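Local coordinates for Lpg0393 helical bundle domain-containing protein (Legionella pneumophila subsp. pneumophila str. Philadelphia 1, PDB 4R0G), which acts as a guanine-nucleotide exchange factor for the small GTPases Rab5, Rab21 and Rab22, probably through its VPS9-like domain, at residues Leu47-Leu52 / Tyr108-Lys113; Ala92-Met97 / Asp144-Trp149; Tyr166-Leu171 / Thr211-Asp216; Ser194-Leu199 / Trp229-Ala234. One frame throughout, in Å; residues are numbered along the deposited sequence.

Contact 1: Leu47-Leu52 / Tyr108-Lys113; sequences LIFEWL and YITSKK
F49 and L52, one helical turn apart, receive Y108-T110, part of the loop between helices 80-101 and 116-126, a worked example of how an irregular segment settles on a helix by van der Waals packing, much of it of carbon against oxygen. The CB of F49 leaves the helix across the line of the loop, and with CG anti to the backbone N (chi1 176°) the ring swings out towards the loop. Ring atom CD1 lies 3.6 Å from the carbonyl O of Y108, and the next atom along that rim, CE1, approaches the same oxygen obliquely at 3.3 Å. At the tip, F49 CZ faces T110 OG1 at 4.5 Å, the hydroxyl lying at the ring edge near its plane.

L52 fills the other half of the interface. It lies alongside Y108, both side chains pointing the same way, and its CD1 touches Y108 CB at 3.9 Å and, hardly farther off, the root of the ring at CG. Beyond it, I109 CG1 rests 3.7 Å from the backbone O of L52, so the loop also covers helical backbone.

Helices pack around the contact. V119 and M123 of helix 116-126 pack on F49, and Y99 of helix 80-101 stacks on the ring of Y108. L47 and I48 press on helix 80-101 from another side of helix 40-53, which the loop folds back over.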
loop_
_atom_site.group_PDB
_atom_site.type_symbol
_atom_site.label_atom_id
_atom_site.label_comp_id
_atom_site.label_asym_id
_atom_site.label_seq_id
_atom_site.Cartn_x
_atom_site.Cartn_y
_atom_site.Cartn_z
ATOM N N LEU A 47 -0.410 -2.903 26.464
ATOM C CA LEU A 47 -0.669 -1.552 25.952
ATOM C C LEU A 47 -1.727 -0.792 26.757
ATOM O O LEU A 47 -1.550 0.383 27.015
ATOM C CB LEU A 47 -1.123 -1.594 24.512
ATOM C CG LEU A 47 -0.114 -1.264 23.438
ATOM C CD1 LEU A 47 0.836 -2.404 23.280
ATOM C CD2 LEU A 47 -0.866 -1.057 22.135
ATOM N N ILE A 48 -2.827 -1.434 27.148
ATOM C CA ILE A 48 -3.846 -0.709 27.915
ATOM C C ILE A 48 -3.312 -0.323 29.295
ATOM O O ILE A 48 -3.424 0.827 29.735
ATOM C CB ILE A 48 -5.143 -1.506 28.112
ATOM C CG1 ILE A 48 -5.906 -1.608 26.793
ATOM C CG2 ILE A 48 -6.022 -0.803 29.158
ATOM C CD1 ILE A 48 -6.778 -2.802 26.734
ATOM N N PHE A 49 -2.738 -1.297 29.980
ATOM C CA PHE A 49 -2.135 -1.055 31.268
ATOM C C PHE A 49 -1.153 0.076 31.143
ATOM O O PHE A 49 -1.249 1.091 31.825
ATOM C CB PHE A 49 -1.371 -2.292 31.707
ATOM C CG PHE A 49 -0.647 -2.112 32.982
ATOM C CD1 PHE A 49 -1.349 -1.978 34.173
ATOM C CD2 PHE A 49 0.732 -2.059 33.002
ATOM C CE1 PHE A 49 -0.690 -1.807 35.369
ATOM C CE2 PHE A 49 1.411 -1.880 34.201
ATOM C CZ PHE A 49 0.693 -1.761 35.387
ATOM N N GLU A 50 -0.218 -0.090 30.227
ATOM C CA GLU A 50 0.873 0.853 30.109
ATOM C C GLU A 50 0.425 2.297 29.782
ATOM O O GLU A 50 0.907 3.278 30.336
ATOM C CB GLU A 50 1.865 0.315 29.093
ATOM C CG GLU A 50 3.245 0.751 29.385
ATOM C CD GLU A 50 3.861 0.069 30.583
ATOM O OE1 GLU A 50 3.812 -1.173 30.654
ATOM O OE2 GLU A 50 4.410 0.777 31.454
ATOM N N TRP A 51 -0.534 2.423 28.906
ATOM C CA TRP A 51 -0.950 3.730 28.480
ATOM C C TRP A 51 -1.723 4.413 29.609
ATOM O O TRP A 51 -1.733 5.637 29.714
ATOM C CB TRP A 51 -1.814 3.546 27.238
ATOM C CG TRP A 51 -1.913 4.717 26.368
ATOM C CD1 TRP A 51 -1.559 6.003 26.667
ATOM C CD2 TRP A 51 -2.432 4.736 25.029
ATOM N NE1 TRP A 51 -1.819 6.819 25.590
ATOM C CE2 TRP A 51 -2.350 6.071 24.573
ATOM C CE3 TRP A 51 -2.965 3.753 24.176
ATOM C CZ2 TRP A 51 -2.779 6.450 23.287
ATOM C CZ3 TRP A 51 -3.398 4.134 22.901
ATOM C CH2 TRP A 51 -3.298 5.467 22.471
ATOM N N LEU A 52 -2.386 3.618 30.442
ATOM C CA LEU A 52 -3.179 4.163 31.535
ATOM C C LEU A 52 -2.295 4.648 32.689
ATOM O O LEU A 52 -2.645 5.592 33.408
ATOM C CB LEU A 52 -4.221 3.137 32.013
ATOM C CG LEU A 52 -5.435 2.925 31.093
ATOM C CD1 LEU A 52 -6.426 1.930 31.659
ATOM C CD2 LEU A 52 -6.143 4.244 30.798
ATOM N N TYR A 108 -6.551 0.320 37.390
ATOM C CA TYR A 108 -5.421 -0.051 36.536
ATOM C C TYR A 108 -4.095 0.623 36.916
ATOM O O TYR A 108 -3.025 0.164 36.503
ATOM C CB TYR A 108 -5.797 0.159 35.051
ATOM C CG TYR A 108 -6.975 -0.707 34.607
ATOM C CD1 TYR A 108 -6.767 -1.984 34.074
ATOM C CD2 TYR A 108 -8.296 -0.253 34.742
ATOM C CE1 TYR A 108 -7.831 -2.778 33.679
ATOM C CE2 TYR A 108 -9.365 -1.039 34.362
ATOM C CZ TYR A 108 -9.134 -2.306 33.830
ATOM O OH TYR A 108 -10.208 -3.095 33.444
ATOM N N ILE A 109 -4.167 1.653 37.761
ATOM C CA ILE A 109 -2.994 2.482 38.078
ATOM C C ILE A 109 -2.233 2.089 39.344
ATOM O O ILE A 109 -2.802 2.107 40.440
ATOM C CB ILE A 109 -3.342 3.972 38.168
ATOM C CG1 ILE A 109 -3.645 4.522 36.781
ATOM C CG2 ILE A 109 -2.175 4.741 38.733
ATOM C CD1 ILE A 109 -4.301 5.910 36.788
ATOM N N THR A 110 -0.963 1.711 39.166
ATOM C CA THR A 110 -0.037 1.392 40.259
ATOM C C THR A 110 1.412 1.743 39.899
ATOM O O THR A 110 1.831 1.604 38.732
ATOM C CB THR A 110 0.021 -0.106 40.573
ATOM O OG1 THR A 110 0.994 -0.713 39.714
ATOM C CG2 THR A 110 -1.333 -0.782 40.374
ATOM N N SER A 111 2.177 2.140 40.922
ATOM C CA SER A 111 3.615 2.399 40.806
ATOM C C SER A 111 4.442 1.118 40.895
ATOM O O SER A 111 5.637 1.131 40.608
ATOM C CB SER A 111 4.091 3.367 41.893
ATOM O OG SER A 111 3.069 4.273 42.263
ATOM N N LYS A 112 3.818 0.018 41.313
ATOM C CA LYS A 112 4.549 -1.230 41.485
ATOM C C LYS A 112 4.931 -1.744 40.112
ATOM O O LYS A 112 4.055 -1.988 39.282
ATOM C CB LYS A 112 3.694 -2.280 42.214
ATOM C CG LYS A 112 4.476 -3.554 42.573
ATOM C CD LYS A 112 3.564 -4.699 43.017
ATOM C CE LYS A 112 2.309 -4.188 43.743
ATOM N NZ LYS A 112 1.384 -5.323 44.032
ATOM N N LYS A 113 6.218 -1.957 39.861
ATOM C CA LYS A 113 6.614 -2.440 38.538
ATOM C C LYS A 113 6.282 -3.938 38.418
ATOM O O LYS A 113 6.863 -4.755 39.118
ATOM C CB LYS A 113 8.120 -2.176 38.295
#

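Contact 2: Ala92-Met97 / Asp144-Trp149; sequences ALFPCM and DKFFTW
L93, F94 and M97 project from helix 80-101 into the side of helix 132-151, a helix-helix packing within the VPS9-like domain. The axes of the two short segments pass 11.3 Å apart, at 119° between their N-to-C directions, and large side chains span that distance. One bump is the ring of F146, whose CG stands anti to its backbone N (chi1 174°), putting the ring between the helices. L93 and F94 close over the same face of it. The methyl CD2 of L93 makes a CH-pi contact, 3.8 Å from the centroid of the F146 ring, while F94 turns its edge to that face in an offset edge-to-face pair with the planes at 73°.

M97 supplies another: its terminal methyl enters a hollow walled by the K145 chain, the root of F146 and the W149 indole. K145 ends outside it, in a salt bridge with E142. At the far margin, F94 CZ reaches past F146 to meet F147 CZ at 4.2 Å, whereas M97 CE lies 4.4 Å from W149 CZ3.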
loop_
_atom_site.group_PDB
_atom_site.type_symbol
_atom_site.label_atom_id
_atom_site.label_comp_id
_atom_site.label_asym_id
_atom_site.label_seq_id
_atom_site.Cartn_x
_atom_site.Cartn_y
_atom_site.Cartn_z
ATOM N N ALA A 92 -6.026 -1.237 21.570
ATOM C CA ALA A 92 -5.816 -0.894 22.984
ATOM C C ALA A 92 -6.493 0.418 23.341
ATOM O O ALA A 92 -6.853 0.641 24.483
ATOM C CB ALA A 92 -4.367 -0.815 23.303
ATOM N N LEU A 93 -6.656 1.274 22.340
ATOM C CA LEU A 93 -7.143 2.639 22.516
ATOM C C LEU A 93 -8.579 2.706 23.046
ATOM O O LEU A 93 -8.918 3.520 23.921
ATOM C CB LEU A 93 -7.069 3.373 21.180
ATOM C CG LEU A 93 -7.852 4.691 21.168
ATOM C CD1 LEU A 93 -7.209 5.692 22.094
ATOM C CD2 LEU A 93 -7.961 5.277 19.769
ATOM N N PHE A 94 -9.412 1.843 22.485
ATOM C CA PHE A 94 -10.832 1.893 22.736
ATOM C C PHE A 94 -11.158 1.527 24.171
ATOM O O PHE A 94 -11.913 2.254 24.813
ATOM C CB PHE A 94 -11.618 1.080 21.696
ATOM C CG PHE A 94 -11.362 1.518 20.283
ATOM C CD1 PHE A 94 -11.454 2.849 19.934
ATOM C CD2 PHE A 94 -10.980 0.614 19.318
ATOM C CE1 PHE A 94 -11.197 3.256 18.643
ATOM C CE2 PHE A 94 -10.720 1.029 18.022
ATOM C CZ PHE A 94 -10.824 2.342 17.698
ATOM N N PRO A 95 -10.580 0.427 24.692
ATOM C CA PRO A 95 -10.730 0.167 26.136
ATOM C C PRO A 95 -10.311 1.346 27.013
ATOM O O PRO A 95 -11.067 1.711 27.925
ATOM C CB PRO A 95 -9.763 -0.983 26.388
ATOM C CG PRO A 95 -9.682 -1.689 25.098
ATOM C CD PRO A 95 -9.849 -0.656 24.010
ATOM N N CYS A 96 -9.139 1.927 26.746
ATOM C CA CYS A 96 -8.700 3.100 27.500
ATOM C C CYS A 96 -9.756 4.227 27.447
ATOM O O CYS A 96 -10.054 4.850 28.454
ATOM C CB CYS A 96 -7.324 3.621 27.028
ATOM S SG CYS A 96 -5.942 2.447 27.195
ATOM N N MET A 97 -10.329 4.480 26.275
ATOM C CA MET A 97 -11.378 5.500 26.163
ATOM C C MET A 97 -12.565 5.156 27.051
ATOM O O MET A 97 -13.147 6.019 27.701
ATOM C CB MET A 97 -11.827 5.684 24.717
ATOM C CG MET A 97 -10.752 6.296 23.838
ATOM S SD MET A 97 -11.226 6.520 22.111
ATOM C CE MET A 97 -12.329 7.933 22.231
ATOM N N ASP A 144 -17.086 5.494 17.948
ATOM C CA ASP A 144 -17.788 6.503 17.186
ATOM C C ASP A 144 -17.105 7.835 17.413
ATOM O O ASP A 144 -16.662 8.464 16.457
ATOM C CB ASP A 144 -19.272 6.548 17.568
ATOM C CG ASP A 144 -20.076 5.413 16.928
ATOM O OD1 ASP A 144 -19.649 4.902 15.864
ATOM O OD2 ASP A 144 -21.136 5.037 17.487
ATOM N N LYS A 145 -16.973 8.211 18.685
ATOM C CA LYS A 145 -16.359 9.479 19.143
ATOM C C LYS A 145 -14.991 9.693 18.500
ATOM O O LYS A 145 -14.592 10.826 18.204
ATOM C CB LYS A 145 -16.241 9.492 20.687
ATOM C CG LYS A 145 -16.184 10.848 21.380
ATOM C CD LYS A 145 -16.273 10.683 22.938
ATOM C CE LYS A 145 -14.947 11.003 23.686
ATOM N NZ LYS A 145 -14.746 10.415 25.089
ATOM N N PHE A 146 -14.294 8.585 18.265
ATOM C CA PHE A 146 -12.947 8.596 17.706
ATOM C C PHE A 146 -12.947 8.816 16.206
ATOM O O PHE A 146 -12.319 9.736 15.703
ATOM C CB PHE A 146 -12.226 7.301 18.052
ATOM C CG PHE A 146 -10.884 7.157 17.410
ATOM C CD1 PHE A 146 -9.822 7.922 17.825
ATOM C CD2 PHE A 146 -10.677 6.223 16.419
ATOM C CE1 PHE A 146 -8.576 7.784 17.244
ATOM C CE2 PHE A 146 -9.439 6.075 15.842
ATOM C CZ PHE A 146 -8.386 6.863 16.254
ATOM N N PHE A 147 -13.605 7.929 15.483
ATOM C CA PHE A 147 -13.598 8.001 14.030
ATOM C C PHE A 147 -14.109 9.340 13.503
ATOM O O PHE A 147 -13.659 9.818 12.457
ATOM C CB PHE A 147 -14.356 6.819 13.453
ATOM C CG PHE A 147 -13.614 5.525 13.577
ATOM C CD1 PHE A 147 -12.261 5.451 13.222
ATOM C CD2 PHE A 147 -14.241 4.381 14.068
ATOM C CE1 PHE A 147 -11.528 4.234 13.330
ATOM C CE2 PHE A 147 -13.532 3.164 14.187
ATOM C CZ PHE A 147 -12.166 3.095 13.817
ATOM N N THR A 148 -15.014 9.964 14.254
ATOM C CA THR A 148 -15.448 11.327 13.945
ATOM C C THR A 148 -14.264 12.303 14.037
ATOM O O THR A 148 -14.032 13.110 13.132
ATOM C CB THR A 148 -16.578 11.782 14.880
ATOM O OG1 THR A 148 -16.073 11.810 16.215
ATOM C CG2 THR A 148 -17.768 10.820 14.808
ATOM N N TRP A 149 -13.522 12.237 15.136
ATOM C CA TRP A 149 -12.288 13.008 15.247
ATOM C C TRP A 149 -11.285 12.721 14.117
ATOM O O TRP A 149 -10.438 13.560 13.795
ATOM C CB TRP A 149 -11.631 12.777 16.607
ATOM C CG TRP A 149 -12.448 13.335 17.707
ATOM C CD1 TRP A 149 -13.465 14.228 17.581
ATOM C CD2 TRP A 149 -12.326 13.050 19.112
ATOM N NE1 TRP A 149 -13.988 14.523 18.818
ATOM C CE2 TRP A 149 -13.309 13.814 19.775
ATOM C CE3 TRP A 149 -11.481 12.226 19.869
ATOM C CZ2 TRP A 149 -13.483 13.768 21.160
ATOM C CZ3 TRP A 149 -11.654 12.184 21.239
ATOM C CH2 TRP A 149 -12.650 12.949 21.868
#

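Contact 3: Tyr166-Leu171 / Thr211-Asp216; sequences YSVTYL and TELTQD
V168 and L213 form the first shell of this contact, in which a helix face receives the short connection leading to the next helix. One branch of V168 does the touching: CG2, anti to the carbonyl carbon, lies against the loop backbone, 3.4 Å from E212 CA and 3.5 Å from T211 O. L213 answers from the loop. Its CG sits beside the backbone N (chi1 -56°), which turns the forked tip onto the helix, and the two methyls divide between residues one turn apart. L213 CD1 comes over S167, 3.5 Å from its OG and near its backbone O, while L213 CD2 crosses L171 CD1 at 3.9 Å. The valine thus bears chiefly on main chain, the leucine on both side chain and main chain.

Further out, L18 of helix 17-20 touches both V168 and T211, backing the upstream end of the loop. H218 touches L213 and I221 touches L171, so the helix that the loop introduces packs on the same pair of leucines. A neighbouring side of helix 155-183 faces the second subunit, where Y170 packs on Y166 of that other chain. The contact therefore sits between helices 155-183 and 215-229 of the helical bundle, with helix 17-20 reaching in from the VPS9-like part.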
loop_
_atom_site.group_PDB
_atom_site.type_symbol
_atom_site.label_atom_id
_atom_site.label_comp_id
_atom_site.label_asym_id
_atom_site.label_seq_id
_atom_site.Cartn_x
_atom_site.Cartn_y
_atom_site.Cartn_z
ATOM N N TYR A 166 6.131 9.459 5.141
ATOM C CA TYR A 166 6.310 8.820 3.845
ATOM C C TYR A 166 7.733 9.038 3.401
ATOM O O TYR A 166 8.319 8.206 2.720
ATOM C CB TYR A 166 5.351 9.408 2.808
ATOM C CG TYR A 166 4.963 8.454 1.696
ATOM C CD1 TYR A 166 5.397 7.145 1.695
ATOM C CD2 TYR A 166 4.153 8.868 0.660
ATOM C CE1 TYR A 166 5.046 6.260 0.696
ATOM C CE2 TYR A 166 3.794 7.990 -0.362
ATOM C CZ TYR A 166 4.246 6.682 -0.337
ATOM O OH TYR A 166 3.877 5.803 -1.350
ATOM N N SER A 167 8.283 10.165 3.814
ATOM C CA SER A 167 9.664 10.487 3.542
ATOM C C SER A 167 10.564 9.294 3.845
ATOM O O SER A 167 11.419 8.922 3.023
ATOM C CB SER A 167 10.087 11.654 4.435
ATOM O OG SER A 167 11.397 12.070 4.105
ATOM N N VAL A 168 10.376 8.707 5.027
ATOM C CA VAL A 168 11.167 7.556 5.426
ATOM C C VAL A 168 10.593 6.297 4.841
ATOM O O VAL A 168 11.285 5.400 4.375
ATOM C CB VAL A 168 11.104 7.338 6.923
ATOM C CG1 VAL A 168 11.925 6.125 7.292
ATOM C CG2 VAL A 168 11.587 8.571 7.649
ATOM N N THR A 169 9.286 6.230 4.889
ATOM C CA THR A 169 8.627 4.966 4.702
ATOM C C THR A 169 8.688 4.520 3.242
ATOM O O THR A 169 8.837 3.341 2.949
ATOM C CB THR A 169 7.214 5.063 5.288
ATOM O OG1 THR A 169 6.927 3.867 6.005
ATOM C CG2 THR A 169 6.196 5.308 4.223
ATOM N N TYR A 170 8.623 5.477 2.323
ATOM C CA TYR A 170 8.687 5.177 0.897
ATOM C C TYR A 170 9.990 4.460 0.555
ATOM O O TYR A 170 9.980 3.483 -0.178
ATOM C CB TYR A 170 8.535 6.466 0.085
ATOM C CG TYR A 170 8.619 6.246 -1.398
ATOM C CD1 TYR A 170 7.570 5.646 -2.091
ATOM C CD2 TYR A 170 9.741 6.644 -2.114
ATOM C CE1 TYR A 170 7.645 5.442 -3.461
ATOM C CE2 TYR A 170 9.827 6.446 -3.480
ATOM C CZ TYR A 170 8.779 5.846 -4.149
ATOM O OH TYR A 170 8.877 5.657 -5.516
ATOM N N LEU A 171 11.099 4.968 1.103
ATOM C CA LEU A 171 12.403 4.299 1.050
ATOM C C LEU A 171 12.364 2.893 1.574
ATOM O O LEU A 171 12.997 2.020 1.002
ATOM C CB LEU A 171 13.454 5.042 1.857
ATOM C CG LEU A 171 14.216 6.164 1.164
ATOM C CD1 LEU A 171 15.392 6.540 2.002
ATOM C CD2 LEU A 171 14.668 5.742 -0.246
ATOM N N THR A 211 13.705 6.664 12.140
ATOM C CA THR A 211 12.403 7.341 12.112
ATOM C C THR A 211 12.331 8.633 11.280
ATOM O O THR A 211 11.255 9.213 11.108
ATOM C CB THR A 211 11.864 7.573 13.550
ATOM O OG1 THR A 211 12.747 8.443 14.276
ATOM C CG2 THR A 211 11.774 6.250 14.279
ATOM N N GLU A 212 13.475 9.081 10.773
ATOM C CA GLU A 212 13.526 10.255 9.899
ATOM C C GLU A 212 14.818 10.285 9.079
ATOM O O GLU A 212 15.799 9.630 9.420
ATOM C CB GLU A 212 13.345 11.551 10.694
ATOM C CG GLU A 212 14.311 11.721 11.873
ATOM C CD GLU A 212 13.946 12.896 12.789
ATOM O OE1 GLU A 212 12.755 13.297 12.820
ATOM O OE2 GLU A 212 14.855 13.404 13.485
ATOM N N LEU A 213 14.834 11.031 7.983
ATOM C CA LEU A 213 16.066 11.075 7.216
ATOM C C LEU A 213 16.918 12.276 7.673
ATOM O O LEU A 213 16.689 13.431 7.276
ATOM C CB LEU A 213 15.744 11.174 5.726
ATOM C CG LEU A 213 14.843 10.058 5.188
ATOM C CD1 LEU A 213 14.405 10.320 3.766
ATOM C CD2 LEU A 213 15.541 8.701 5.259
ATOM N N THR A 214 17.961 11.975 8.440
ATOM C CA THR A 214 18.793 13.018 8.986
ATOM C C THR A 214 20.105 12.888 8.253
ATOM O O THR A 214 20.256 11.976 7.435
ATOM C CB THR A 214 18.950 12.876 10.510
ATOM O OG1 THR A 214 19.576 11.624 10.826
ATOM C CG2 THR A 214 17.579 12.939 11.173
ATOM N N GLN A 215 21.042 13.787 8.544
ATOM C CA GLN A 215 22.280 13.829 7.799
ATOM C C GLN A 215 22.955 12.466 7.831
ATOM O O GLN A 215 23.389 11.950 6.797
ATOM C CB GLN A 215 23.202 14.927 8.326
ATOM C CG GLN A 215 24.438 15.150 7.459
ATOM C CD GLN A 215 24.096 15.285 5.982
ATOM O OE1 GLN A 215 23.125 15.953 5.613
ATOM N NE2 GLN A 215 24.887 14.636 5.129
ATOM N N ASP A 216 22.982 11.870 9.018
ATOM C CA ASP A 216 23.559 10.544 9.217
ATOM C C ASP A 216 22.942 9.513 8.292
ATOM O O ASP A 216 23.620 8.620 7.788
ATOM C CB ASP A 216 23.297 10.068 10.647
ATOM C CG ASP A 216 23.817 11.018 11.692
ATOM O OD1 ASP A 216 24.935 11.571 11.514
ATOM O OD2 ASP A 216 23.094 11.189 12.700
#

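Contact 4: Ser194-Leu199 / Trp229-Ala234; sequences SSRISL and WEMQPA
The turn that ends helix 215-229 in the helical bundle domain, a type I beta turn from W229 to Q232, is met at M231 by R196 of helix 193-208. The R196 and M231 side chains run alongside one another, head to tail, and R196 CD passes 3.5 Å from M231 CB. A bend at chi3 (46°) then sets the guanidinium beside the loop. R196 NH2 donates to M231 O over 2.8 Å; the oxygen lies close to the guanidinium plane, but the bond is far from straight, at 130° about the hydrogen, and the donor stands above the carbonyl plane instead of on a lone pair. Q232 closes the turn with a positive phi, and the next residue, P233, lies over one face of the guanidinium, its CA 3.6 Å from R196 CZ.

The rest is apolar or nearly so. L199 crosses M231 at about a right angle, with L199 CD1 3.8 Å from M231 CG. S195 OG borders M231 SD at 3.9 Å, while the hydroxyl is bonded to L192 O.

The other terminal nitrogen, R196 NH1, forms salt bridges with D190 and with E237, and E237 also accepts the backbone N-H of A234. Two carboxylates and a main-chain carbonyl thus share this buried guanidinium, which fixes its rotation; they would be expected to favour its positive charge, and link the turn to the start of helix 235-244.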
loop_
_atom_site.group_PDB
_atom_site.type_symbol
_atom_site.label_atom_id
_atom_site.label_comp_id
_atom_site.label_asym_id
_atom_site.label_seq_id
_atom_site.Cartn_x
_atom_site.Cartn_y
_atom_site.Cartn_z
ATOM N N SER A 194 25.735 -12.302 -4.777
ATOM C CA SER A 194 25.596 -12.731 -3.411
ATOM C C SER A 194 26.077 -11.634 -2.457
ATOM O O SER A 194 25.470 -11.382 -1.409
ATOM C CB SER A 194 26.357 -14.046 -3.204
ATOM O OG SER A 194 27.305 -14.259 -4.239
ATOM N N SER A 195 27.160 -10.961 -2.812
ATOM C CA SER A 195 27.668 -9.929 -1.923
ATOM C C SER A 195 26.858 -8.630 -2.051
ATOM O O SER A 195 26.912 -7.756 -1.183
ATOM C CB SER A 195 29.172 -9.700 -2.140
ATOM O OG SER A 195 29.455 -9.446 -3.503
ATOM N N ARG A 196 26.116 -8.513 -3.148
ATOM C CA ARG A 196 25.228 -7.377 -3.390
ATOM C C ARG A 196 23.902 -7.542 -2.651
ATOM O O ARG A 196 23.322 -6.579 -2.150
ATOM C CB ARG A 196 24.990 -7.228 -4.890
ATOM C CG ARG A 196 24.974 -5.801 -5.369
ATOM C CD ARG A 196 25.257 -5.733 -6.834
ATOM N NE ARG A 196 24.477 -6.726 -7.550
ATOM C CZ ARG A 196 24.895 -7.316 -8.656
ATOM N NH1 ARG A 196 24.138 -8.211 -9.271
ATOM N NH2 ARG A 196 26.081 -7.000 -9.146
ATOM N N ILE A 197 23.414 -8.774 -2.591
ATOM C CA ILE A 197 22.252 -9.070 -1.761
ATOM C C ILE A 197 22.559 -8.742 -0.309
ATOM O O ILE A 197 21.786 -8.033 0.352
ATOM C CB ILE A 197 21.840 -10.537 -1.858
ATOM C CG1 ILE A 197 21.072 -10.778 -3.138
ATOM C CG2 ILE A 197 20.939 -10.911 -0.696
ATOM C CD1 ILE A 197 20.736 -12.178 -3.314
ATOM N N SER A 198 23.694 -9.254 0.167
ATOM C CA SER A 198 24.152 -8.984 1.521
ATOM C C SER A 198 24.154 -7.496 1.858
ATOM O O SER A 198 23.872 -7.103 2.991
ATOM C CB SER A 198 25.548 -9.564 1.728
ATOM O OG SER A 198 26.014 -9.269 3.034
ATOM N N LEU A 199 24.465 -6.668 0.866
ATOM C CA LEU A 199 24.463 -5.220 1.050
ATOM C C LEU A 199 23.056 -4.656 1.204
ATOM O O LEU A 199 22.842 -3.785 2.021
ATOM C CB LEU A 199 25.154 -4.537 -0.118
ATOM C CG LEU A 199 26.668 -4.446 -0.062
ATOM C CD1 LEU A 199 27.220 -4.210 -1.455
ATOM C CD2 LEU A 199 27.041 -3.316 0.839
ATOM N N TRP A 229 27.029 0.132 -6.262
ATOM C CA TRP A 229 27.498 0.510 -7.585
ATOM C C TRP A 229 28.820 -0.178 -7.905
ATOM O O TRP A 229 29.061 -0.649 -9.032
ATOM C CB TRP A 229 27.633 2.026 -7.722
ATOM C CG TRP A 229 26.350 2.690 -8.168
ATOM C CD1 TRP A 229 25.551 3.515 -7.428
ATOM C CD2 TRP A 229 25.708 2.552 -9.441
ATOM N NE1 TRP A 229 24.461 3.909 -8.162
ATOM C CE2 TRP A 229 24.531 3.334 -9.402
ATOM C CE3 TRP A 229 26.013 1.846 -10.613
ATOM C CZ2 TRP A 229 23.662 3.438 -10.489
ATOM C CZ3 TRP A 229 25.148 1.949 -11.696
ATOM C CH2 TRP A 229 23.983 2.740 -11.623
ATOM N N GLU A 230 29.669 -0.284 -6.899
ATOM C CA GLU A 230 30.969 -0.890 -7.132
ATOM C C GLU A 230 30.892 -2.405 -7.277
ATOM O O GLU A 230 31.871 -3.050 -7.640
ATOM C CB GLU A 230 31.983 -0.415 -6.089
ATOM C CG GLU A 230 32.010 1.122 -6.040
ATOM C CD GLU A 230 33.229 1.718 -5.350
ATOM O OE1 GLU A 230 33.287 1.670 -4.091
ATOM O OE2 GLU A 230 34.112 2.250 -6.077
ATOM N N MET A 231 29.706 -2.955 -7.046
ATOM C CA MET A 231 29.499 -4.393 -7.159
ATOM C C MET A 231 28.998 -4.786 -8.546
ATOM O O MET A 231 28.704 -5.957 -8.802
ATOM C CB MET A 231 28.556 -4.901 -6.070
ATOM C CG MET A 231 29.184 -4.901 -4.676
ATOM S SD MET A 231 30.681 -5.921 -4.603
ATOM C CE MET A 231 31.993 -4.687 -4.579
ATOM N N GLN A 232 28.925 -3.802 -9.442
ATOM C CA GLN A 232 28.549 -4.028 -10.841
ATOM C C GLN A 232 27.165 -4.641 -11.006
ATOM O O GLN A 232 27.035 -5.772 -11.466
ATOM C CB GLN A 232 29.575 -4.926 -11.531
ATOM C CG GLN A 232 31.023 -4.469 -11.403
ATOM C CD GLN A 232 31.926 -5.147 -12.421
ATOM O OE1 GLN A 232 31.886 -6.373 -12.588
ATOM N NE2 GLN A 232 32.719 -4.345 -13.137
ATOM N N PRO A 233 26.126 -3.869 -10.660
ATOM C CA PRO A 233 24.730 -4.310 -10.663
ATOM C C PRO A 233 24.142 -4.519 -12.059
ATOM O O PRO A 233 24.677 -4.034 -13.055
ATOM C CB PRO A 233 24.010 -3.146 -9.977
ATOM C CG PRO A 233 24.834 -1.975 -10.302
ATOM C CD PRO A 233 26.242 -2.473 -10.203
ATOM N N ALA A 234 23.014 -5.225 -12.105
ATOM C CA ALA A 234 22.321 -5.482 -13.354
ATOM C C ALA A 234 21.641 -4.214 -13.825
ATOM O O ALA A 234 21.554 -3.233 -13.080
ATOM C CB ALA A 234 21.283 -6.567 -13.143
#

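Overall arrangement
From the N terminus, helix 40-53 supplies the first half of contact 1, and the chain passes through helix 80-101, which opens contact 2, before the loop at 108-113 closes contact 1; helix 132-151 then closes contact 2. The two therefore cross, and they touch through L47 and I48 against A92, P95 and C96, knitting the VPS9-like region together. Helix 155-183 follows directly and opens contact 3, whose loop closes after helix 193-208 has opened contact 4; the turn at 229-234 closes contact 4, completing a second crossing pair within the helical bundle. These pairs stand in series: contacts 1 and 4 have centres about 48 Å apart, on opposite sides of the chain's centre.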